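Local coordinates for protein EF0056 (Enterococcus faecalis, PDB 6ORI) that is a surface protein whose function is not established, its N-terminal region containing immunoglobulin-like β-rich domains and probably having a part in enterococcal biofilm formation, at residues A[43-48]-A[146-151]; A[76-81]-A[142-147]; A[262-267]-A[382-387]. All coordinates share one frame; numbering follows the deposited sequence.

Contact 1: A[43-48]-A[146-151]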
loop_
_atom_site.group_PDB
_atom_site.type_symbol
_atom_site.label_atom_id
_atom_site.label_comp_id
_atom_site.label_asym_id
_atom_site.label_seq_id
_atom_site.Cartn_x
_atom_site.Cartn_y
_atom_site.Cartn_z
ATOM N N GLY A 43 -14.183 7.172 16.083
ATOM C CA GLY A 43 -14.694 8.229 16.924
ATOM C C GLY A 43 -15.808 9.005 16.265
ATOM O O GLY A 43 -16.778 8.437 15.778
ATOM N N ASP A 44 -15.636 10.313 16.266
ATOM C CA ASP A 44 -16.672 11.215 15.821
ATOM C C ASP A 44 -16.924 11.118 14.316
ATOM O O ASP A 44 -17.942 11.571 13.859
ATOM C CB ASP A 44 -16.319 12.647 16.189
ATOM C CG ASP A 44 -16.294 12.882 17.694
ATOM O OD1 ASP A 44 -16.802 12.024 18.455
ATOM O OD2 ASP A 44 -15.778 13.952 18.095
ATOM N N VAL A 45 -16.002 10.524 13.562
ATOM C CA VAL A 45 -16.205 10.343 12.126
ATOM C C VAL A 45 -17.462 9.526 11.876
ATOM O O VAL A 45 -18.178 9.746 10.905
ATOM C CB VAL A 45 -14.979 9.661 11.454
ATOM C CG1 VAL A 45 -15.253 9.295 10.006
ATOM C CG2 VAL A 45 -13.765 10.570 11.527
ATOM N N LEU A 46 -17.742 8.561 12.743
ATOM C CA LEU A 46 -18.892 7.692 12.557
ATOM C C LEU A 46 -20.227 8.438 12.624
ATOM O O LEU A 46 -21.234 8.007 12.049
ATOM C CB LEU A 46 -18.904 6.580 13.602
ATOM C CG LEU A 46 -17.831 5.513 13.405
ATOM C CD1 LEU A 46 -17.690 4.662 14.664
ATOM C CD2 LEU A 46 -18.147 4.648 12.196
ATOM N N GLN A 47 -20.249 9.569 13.331
ATOM C CA GLN A 47 -21.469 10.367 13.479
ATOM C C GLN A 47 -21.557 11.459 12.414
ATOM O O GLN A 47 -22.391 12.375 12.488
ATOM C CB GLN A 47 -21.559 11.003 14.865
ATOM C CG GLN A 47 -22.135 10.098 15.942
ATOM C CD GLN A 47 -21.085 9.668 16.907
ATOM O OE1 GLN A 47 -20.185 8.928 16.544
ATOM N NE2 GLN A 47 -21.164 10.156 18.140
ATOM N N GLY A 48 -20.684 11.357 11.416
ATOM C CA GLY A 48 -20.769 12.180 10.210
ATOM C C GLY A 48 -20.792 11.316 8.954
ATOM O O GLY A 48 -20.836 10.080 9.031
ATOM N N LYS A 146 -25.531 8.676 3.721
ATOM C CA LYS A 146 -25.932 8.460 5.112
ATOM C C LYS A 146 -24.705 8.616 5.971
ATOM O O LYS A 146 -23.573 8.515 5.494
ATOM C CB LYS A 146 -26.419 7.014 5.335
ATOM C CG LYS A 146 -27.612 6.581 4.548
ATOM C CD LYS A 146 -27.843 5.073 4.779
ATOM C CE LYS A 146 -28.990 4.532 3.942
ATOM N NZ LYS A 146 -30.299 5.096 4.367
ATOM N N ASN A 147 -24.899 8.802 7.263
ATOM C CA ASN A 147 -23.778 8.804 8.166
ATOM C C ASN A 147 -23.119 7.421 8.277
ATOM O O ASN A 147 -23.766 6.395 8.056
ATOM C CB ASN A 147 -24.210 9.279 9.542
ATOM C CG ASN A 147 -24.549 10.755 9.558
ATOM O OD1 ASN A 147 -23.972 11.548 8.816
ATOM N ND2 ASN A 147 -25.482 11.138 10.414
ATOM N N LEU A 148 -21.840 7.415 8.624
ATOM C CA LEU A 148 -21.072 6.191 8.587
ATOM C C LEU A 148 -21.519 5.193 9.647
ATOM O O LEU A 148 -21.447 3.992 9.394
ATOM C CB LEU A 148 -19.592 6.525 8.686
ATOM C CG LEU A 148 -19.101 7.043 7.328
ATOM C CD1 LEU A 148 -17.880 7.925 7.476
ATOM C CD2 LEU A 148 -18.808 5.884 6.387
ATOM N N ASP A 149 -22.014 5.663 10.794
ATOM C CA ASP A 149 -22.553 4.748 11.805
ATOM C C ASP A 149 -23.725 3.944 11.250
ATOM O O ASP A 149 -23.805 2.730 11.473
ATOM C CB ASP A 149 -22.926 5.442 13.128
ATOM C CG ASP A 149 -23.902 6.631 12.986
ATOM O OD1 ASP A 149 -24.434 6.943 11.900
ATOM O OD2 ASP A 149 -24.154 7.281 14.033
ATOM N N GLU A 150 -24.596 4.589 10.485
ATOM C CA GLU A 150 -25.733 3.912 9.866
ATOM C C GLU A 150 -25.250 2.943 8.796
ATOM O O GLU A 150 -25.769 1.845 8.668
ATOM C CB GLU A 150 -26.713 4.909 9.261
ATOM C CG GLU A 150 -27.357 5.811 10.286
ATOM C CD GLU A 150 -28.328 6.794 9.653
ATOM O OE1 GLU A 150 -28.984 6.434 8.643
ATOM O OE2 GLU A 150 -28.422 7.932 10.164
ATOM N N ILE A 151 -24.250 3.341 8.022
ATOM C CA ILE A 151 -23.682 2.444 7.025
ATOM C C ILE A 151 -23.027 1.230 7.686
ATOM O O ILE A 151 -23.226 0.088 7.247
ATOM C CB ILE A 151 -22.669 3.195 6.137
ATOM C CG1 ILE A 151 -23.395 4.279 5.326
ATOM C CG2 ILE A 151 -21.908 2.222 5.234
ATOM C CD1 ILE A 151 -22.453 5.250 4.627
#
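The first turn of helix 148-155 meets the 3-10 turn 44-46 and its tail, and L46 O and G48 O each take an N-H from it. L148 N binds G48 O at 2.9 Å with a nearly straight N-H···O angle of 163°. D149 N reaches L46 O at 2.8 Å, more bent at 143°. N147 occupies the N-cap position, but its side chain makes no capping bond; instead N147 OD1 lies 3.2 Å from G48 C. The first two helix amides are thus bonded to carbonyls of the loop joining strands 31-38 and 50-59 of the antiparallel sheet. E150 N, the next amide, makes a weak bond to D149 OD1. That bond goes with the D149 torsion, chi1 55°, which sets CG between backbone N and carbonyl carbon and also brings it to 3.1 Å from L46 O. In one of the two modelled positions of Q47, and so less certainly, Q47 CG lies 4.0 Å from D149 OD2, the two side chains crossing near a right angle. The apolar side is simpler: V45 and L148 run side by side in the same direction, V45 CG1 being 3.9 Å from L148 CD1, while L46 CD2 sits 4.2 Å from L148 CB and L46 also packs on I41.

Contact 2: A[76-81]-A[142-147]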
loop_
_atom_site.group_PDB
_atom_site.type_symbol
_atom_site.label_atom_id
_atom_site.label_comp_id
_atom_site.label_asym_id
_atom_site.label_seq_id
_atom_site.Cartn_x
_atom_site.Cartn_y
_atom_site.Cartn_z
ATOM N N GLU A 76 -17.311 -2.291 -2.335
ATOM C CA GLU A 76 -18.715 -2.202 -2.733
ATOM C C GLU A 76 -19.626 -1.813 -1.576
ATOM O O GLU A 76 -20.651 -1.127 -1.777
ATOM C CB GLU A 76 -19.191 -3.536 -3.319
ATOM C CG GLU A 76 -18.612 -3.877 -4.685
ATOM C CD GLU A 76 -19.244 -3.072 -5.824
ATOM O OE1 GLU A 76 -18.945 -3.382 -6.997
ATOM O OE2 GLU A 76 -20.038 -2.138 -5.553
ATOM N N ARG A 77 -19.289 -2.245 -0.363
ATOM C CA ARG A 77 -20.147 -1.995 0.783
ATOM C C ARG A 77 -20.177 -0.518 1.142
ATOM O O ARG A 77 -21.150 -0.037 1.723
ATOM C CB ARG A 77 -19.681 -2.844 1.975
ATOM C CG ARG A 77 -19.914 -4.333 1.748
ATOM C CD ARG A 77 -19.206 -5.205 2.785
ATOM N NE ARG A 77 -17.759 -5.064 2.684
ATOM C CZ ARG A 77 -16.890 -5.420 3.625
ATOM N NH1 ARG A 77 -17.301 -5.972 4.764
ATOM N NH2 ARG A 77 -15.601 -5.226 3.434
ATOM N N LEU A 78 -19.100 0.212 0.839
ATOM C CA LEU A 78 -19.088 1.664 0.962
ATOM C C LEU A 78 -19.614 2.319 -0.296
ATOM O O LEU A 78 -20.349 3.304 -0.219
ATOM C CB LEU A 78 -17.670 2.205 1.244
ATOM C CG LEU A 78 -17.064 1.804 2.568
ATOM C CD1 LEU A 78 -15.645 2.338 2.637
ATOM C CD2 LEU A 78 -17.906 2.347 3.701
ATOM N N ALA A 79 -19.196 1.820 -1.450
ATOM C CA ALA A 79 -19.489 2.464 -2.720
ATOM C C ALA A 79 -20.991 2.649 -2.932
ATOM O O ALA A 79 -21.434 3.665 -3.496
ATOM C CB ALA A 79 -18.890 1.657 -3.862
ATOM N N GLN A 80 -21.789 1.703 -2.464
ATOM C CA GLN A 80 -23.232 1.782 -2.651
ATOM C C GLN A 80 -23.836 3.058 -2.060
ATOM O O GLN A 80 -24.912 3.476 -2.483
ATOM C CB GLN A 80 -23.894 0.549 -2.045
ATOM C CG GLN A 80 -23.747 0.480 -0.545
ATOM C CD GLN A 80 -24.417 -0.733 0.094
ATOM O OE1 GLN A 80 -25.501 -1.135 -0.315
ATOM N NE2 GLN A 80 -23.762 -1.313 1.111
ATOM N N TYR A 81 -23.138 3.677 -1.110
ATOM C CA TYR A 81 -23.629 4.880 -0.434
ATOM C C TYR A 81 -22.828 6.136 -0.725
ATOM O O TYR A 81 -23.074 7.184 -0.143
ATOM C CB TYR A 81 -23.702 4.667 1.092
ATOM C CG TYR A 81 -24.786 3.678 1.489
ATOM C CD1 TYR A 81 -26.108 3.906 1.129
ATOM C CD2 TYR A 81 -24.487 2.534 2.200
ATOM C CE1 TYR A 81 -27.113 3.017 1.481
ATOM C CE2 TYR A 81 -25.499 1.628 2.558
ATOM C CZ TYR A 81 -26.797 1.887 2.195
ATOM O OH TYR A 81 -27.789 0.991 2.544
ATOM N N ILE A 142 -14.599 12.040 0.648
ATOM C CA ILE A 142 -15.659 11.144 0.195
ATOM C C ILE A 142 -16.902 11.482 0.987
ATOM O O ILE A 142 -16.902 11.415 2.209
ATOM C CB ILE A 142 -15.320 9.669 0.431
ATOM C CG1 ILE A 142 -13.984 9.262 -0.234
ATOM C CG2 ILE A 142 -16.467 8.781 -0.099
ATOM C CD1 ILE A 142 -13.463 7.896 0.226
ATOM N N THR A 143 -17.967 11.845 0.296
ATOM C CA THR A 143 -19.231 12.216 0.930
ATOM C C THR A 143 -20.259 11.120 0.689
ATOM O O THR A 143 -20.504 10.745 -0.449
ATOM C CB THR A 143 -19.749 13.543 0.345
ATOM O OG1 THR A 143 -18.817 14.585 0.613
ATOM C CG2 THR A 143 -21.085 13.936 0.954
ATOM N N PHE A 144 -20.911 10.679 1.762
ATOM C CA PHE A 144 -21.867 9.569 1.723
ATOM C C PHE A 144 -23.310 10.036 1.843
ATOM O O PHE A 144 -23.577 11.109 2.365
ATOM C CB PHE A 144 -21.549 8.555 2.850
ATOM C CG PHE A 144 -20.242 7.797 2.672
ATOM C CD1 PHE A 144 -19.063 8.323 3.141
ATOM C CD2 PHE A 144 -20.207 6.581 2.025
ATOM C CE1 PHE A 144 -17.859 7.625 2.964
ATOM C CE2 PHE A 144 -19.028 5.884 1.869
ATOM C CZ PHE A 144 -17.841 6.428 2.325
ATOM N N GLU A 145 -24.234 9.196 1.378
ATOM C CA GLU A 145 -25.675 9.463 1.457
ATOM C C GLU A 145 -26.220 9.422 2.866
ATOM O O GLU A 145 -27.265 10.016 3.152
ATOM C CB GLU A 145 -26.436 8.404 0.664
ATOM C CG GLU A 145 -26.167 8.427 -0.816
ATOM C CD GLU A 145 -26.822 7.260 -1.536
ATOM O OE1 GLU A 145 -27.044 6.199 -0.901
ATOM O OE2 GLU A 145 -27.110 7.399 -2.742
ATOM N N LYS A 146 -25.531 8.676 3.721
ATOM C CA LYS A 146 -25.932 8.460 5.112
ATOM C C LYS A 146 -24.705 8.616 5.971
ATOM O O LYS A 146 -23.573 8.515 5.494
ATOM C CB LYS A 146 -26.419 7.014 5.335
ATOM C CG LYS A 146 -27.612 6.581 4.548
ATOM C CD LYS A 146 -27.843 5.073 4.779
ATOM C CE LYS A 146 -28.990 4.532 3.942
ATOM N NZ LYS A 146 -30.299 5.096 4.367
ATOM N N ASN A 147 -24.899 8.802 7.263
ATOM C CA ASN A 147 -23.778 8.804 8.166
ATOM C C ASN A 147 -23.119 7.421 8.277
ATOM O O ASN A 147 -23.766 6.395 8.056
ATOM C CB ASN A 147 -24.210 9.279 9.542
ATOM C CG ASN A 147 -24.549 10.755 9.558
ATOM O OD1 ASN A 147 -23.972 11.548 8.816
ATOM N ND2 ASN A 147 -25.482 11.138 10.414
#
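Y81 O receives the backbone N-H of E145 at 2.8 Å and 161°. The same oxygen has F144 CA 3.3 Å away in a CA-H···O contact, so consecutive residues at the end of strand 135-144 converge on one carbonyl. K146, Q80 and E145 meet the Y81 ring on its two faces and an edge, and E154 of helix 148-155 touches Y81 as well. K146 runs over one face, its CD 4.2 Å from the ring centroid and 22° off the normal in a CH-pi contact, and its CE comes closest, 3.4 Å from Y81 CE1. The K146 chain, extended through chi3, crosses the ring obliquely, with CD over the face toward its rim, and bends at chi4. Q80 CG covers the opposite face toward the rim, its side chain held in turn by a bond from Q80 NE2 to R77 O. E145 is modelled in two conformers; in one of them it comes to the ring edge in plane, OE1 being 3.2 Å from Y81 CD1, with its carboxylate turned 59° from the ring, a contact less certain than the others. Deeper in, F144 points its ring edge at the carbonyl of L78, F144 CE2 to L78 O being 3.6 Å. L78 CB and Y81 CB pack against F144 CE2 and CD2. The backbone bond stands just before strand 82-87, which pairs antiparallel with 135-144. The short helix 76-79, linking strands 68-74 and 82-87, is thereby tied to the end of that strand pair, a connection between strands of an antiparallel β-fold consistent with an immunoglobulin-like domain.

Contact 3: A[262-267]-A[382-387]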
loop_
_atom_site.group_PDB
_atom_site.type_symbol
_atom_site.label_atom_id
_atom_site.label_comp_id
_atom_site.label_asym_id
_atom_site.label_seq_id
_atom_site.Cartn_x
_atom_site.Cartn_y
_atom_site.Cartn_z
ATOM N N PRO A 262 21.449 2.214 14.822
ATOM C CA PRO A 262 20.876 1.759 13.563
ATOM C C PRO A 262 19.374 1.572 13.659
ATOM O O PRO A 262 18.807 1.172 14.674
ATOM C CB PRO A 262 21.603 0.434 13.329
ATOM C CG PRO A 262 21.827 -0.096 14.715
ATOM C CD PRO A 262 22.122 1.122 15.560
ATOM N N TRP A 263 18.719 1.876 12.553
ATOM C CA TRP A 263 17.288 1.623 12.472
ATOM C C TRP A 263 17.014 0.143 12.255
ATOM O O TRP A 263 17.891 -0.619 11.833
ATOM C CB TRP A 263 16.660 2.389 11.321
ATOM C CG TRP A 263 16.568 3.876 11.505
ATOM C CD1 TRP A 263 17.058 4.632 12.533
ATOM C CD2 TRP A 263 15.942 4.780 10.607
ATOM N NE1 TRP A 263 16.764 5.964 12.324
ATOM C CE2 TRP A 263 16.085 6.071 11.137
ATOM C CE3 TRP A 263 15.267 4.619 9.391
ATOM C CZ2 TRP A 263 15.570 7.194 10.496
ATOM C CZ3 TRP A 263 14.767 5.732 8.751
ATOM C CH2 TRP A 263 14.931 7.012 9.311
ATOM N N TYR A 264 15.772 -0.233 12.554
ATOM C CA TYR A 264 15.277 -1.587 12.342
ATOM C C TYR A 264 14.160 -1.582 11.330
ATOM O O TYR A 264 13.313 -0.671 11.328
ATOM C CB TYR A 264 14.753 -2.194 13.638
ATOM C CG TYR A 264 15.844 -2.573 14.611
ATOM C CD1 TYR A 264 16.670 -1.597 15.159
ATOM C CD2 TYR A 264 16.095 -3.892 14.932
ATOM C CE1 TYR A 264 17.684 -1.925 16.058
ATOM C CE2 TYR A 264 17.108 -4.230 15.840
ATOM C CZ TYR A 264 17.900 -3.235 16.380
ATOM O OH TYR A 264 18.917 -3.568 17.267
ATOM N N ALA A 265 14.170 -2.595 10.475
ATOM C CA ALA A 265 13.046 -2.934 9.611
ATOM C C ALA A 265 12.177 -3.914 10.382
ATOM O O ALA A 265 12.681 -4.913 10.896
ATOM C CB ALA A 265 13.587 -3.565 8.326
ATOM N N ASN A 266 10.891 -3.606 10.480
ATOM C CA ASN A 266 9.931 -4.371 11.281
ATOM C C ASN A 266 8.805 -4.904 10.440
ATOM O O ASN A 266 8.357 -4.240 9.501
ATOM C CB ASN A 266 9.273 -3.519 12.395
ATOM C CG ASN A 266 10.246 -3.002 13.389
ATOM O OD1 ASN A 266 10.415 -3.608 14.454
ATOM N ND2 ASN A 266 10.905 -1.909 13.071
ATOM N N TYR A 267 8.317 -6.083 10.802
ATOM C CA TYR A 267 7.252 -6.741 10.064
ATOM C C TYR A 267 6.442 -7.546 11.056
ATOM O O TYR A 267 6.964 -8.053 12.046
ATOM C CB TYR A 267 7.831 -7.603 8.920
ATOM C CG TYR A 267 9.051 -8.389 9.363
ATOM C CD1 TYR A 267 10.307 -7.836 9.339
ATOM C CD2 TYR A 267 8.925 -9.673 9.853
ATOM C CE1 TYR A 267 11.430 -8.537 9.806
ATOM C CE2 TYR A 267 10.020 -10.375 10.311
ATOM C CZ TYR A 267 11.269 -9.805 10.294
ATOM O OH TYR A 267 12.360 -10.501 10.780
ATOM N N SER A 382 11.787 1.506 12.629
ATOM C CA SER A 382 11.945 2.036 13.978
ATOM C C SER A 382 13.379 2.436 14.180
ATOM O O SER A 382 14.286 1.973 13.456
ATOM C CB SER A 382 11.511 1.034 15.035
ATOM O OG SER A 382 12.298 -0.130 14.946
ATOM N N ASP A 383 13.599 3.320 15.135
ATOM C CA ASP A 383 14.961 3.620 15.563
ATOM C C ASP A 383 15.486 2.509 16.478
ATOM O O ASP A 383 14.816 1.500 16.735
ATOM C CB ASP A 383 15.051 5.033 16.171
ATOM C CG ASP A 383 14.307 5.196 17.484
ATOM O OD1 ASP A 383 14.013 4.216 18.176
ATOM O OD2 ASP A 383 14.009 6.372 17.810
ATOM N N THR A 384 16.685 2.707 16.990
ATOM C CA THR A 384 17.318 1.694 17.796
ATOM C C THR A 384 16.577 1.436 19.096
ATOM O O THR A 384 16.711 0.364 19.679
ATOM C CB THR A 384 18.761 2.109 18.007
ATOM O OG1 THR A 384 19.490 1.025 18.563
ATOM C CG2 THR A 384 18.894 3.371 18.862
ATOM N N ASN A 385 15.779 2.399 19.537
ATOM C CA ASN A 385 14.956 2.258 20.731
ATOM C C ASN A 385 13.520 1.820 20.425
ATOM O O ASN A 385 12.631 1.983 21.245
ATOM C CB ASN A 385 14.943 3.566 21.522
ATOM C CG ASN A 385 16.082 3.667 22.495
ATOM O OD1 ASN A 385 16.817 2.714 22.735
ATOM N ND2 ASN A 385 16.226 4.830 23.077
ATOM N N LYS A 386 13.312 1.242 19.242
ATOM C CA LYS A 386 12.020 0.639 18.861
ATOM C C LYS A 386 10.901 1.670 18.620
ATOM O O LYS A 386 9.742 1.296 18.458
ATOM C CB LYS A 386 11.571 -0.411 19.886
ATOM C CG LYS A 386 12.601 -1.501 20.088
ATOM C CD LYS A 386 12.179 -2.577 21.085
ATOM C CE LYS A 386 12.328 -2.123 22.515
ATOM N NZ LYS A 386 11.950 -3.238 23.447
ATOM N N LYS A 387 11.257 2.945 18.560
ATOM C CA LYS A 387 10.290 4.005 18.324
ATOM C C LYS A 387 10.064 4.155 16.819
ATOM O O LYS A 387 11.005 4.117 16.012
ATOM C CB LYS A 387 10.754 5.290 18.993
ATOM C CG LYS A 387 11.011 5.057 20.494
ATOM C CD LYS A 387 10.846 6.266 21.356
ATOM C CE LYS A 387 10.986 5.889 22.845
ATOM N NZ LYS A 387 9.978 4.877 23.297
HETATM O O HOH W 1 20.628 -1.524 17.995
#
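Y264 and S382 form an antiparallel hydrogen-bonded pair, Y264 N to S382 O at 2.8 Å and S382 N to Y264 O at 3.0 Å, both close to straight. They stand at one end of the pairing between strands 264-269 and 375-382, the two inner strands of a four-stranded antiparallel sheet in the second half of this β-rich chain. Past S382 the chain turns back through a type I beta turn, D383 to K386. D383 OD1 braces it by accepting K387 N at 3.1 Å from above the carboxylate plane, while D383 OD2 is hydrogen-bonded to S204 OG. Beside the pair, N266 ND2 gives a hydrogen bond of 2.9 Å to S382 OG, its partner tilted 15° from the amide plane, and bonds W380 O as well. The serine torsion, chi1 61°, lodges OG between its own N and carbonyl carbon, on the side facing N266 and 3.5 Å from Y264 CB. W263 packs its indole alongside the turn, with CD1 3.8 Å from D383 CA. The buried indole N-H is spent on K259 O, and the ring also meets F252 and Y254. T384 CB sits 3.5 Å from P262 O, and the proline is preceded by a cis peptide bond. The phenol of Y264 runs alongside T384, where a water in the plane of its ring bridges Y264 OH and T384 OG1, 2.8 Å from each oxygen.

In the fold
Contacts 1 and 2 form one continuous region, their centres about 10 Å apart. They share K146 and N147, on the link from strand 135-144 to helix 148-155. I151, on that helix, packs into both rings of contact 2: its CD1 is 3.7 Å from F144 CD2, and its CG1 3.7 Å from Y81 CD2. Contact 3 is separate, its nearest atoms about 24 Å from contact 1 and about 23 Å from contact 2, with centres about 36 and 38 Å away. The calcium ion, bound at S162, G372, D374, L400 and D402, takes no residue from the three contacts. It does join S162, at the end of helix 157-162, to D374, just before the strand that ends at S382.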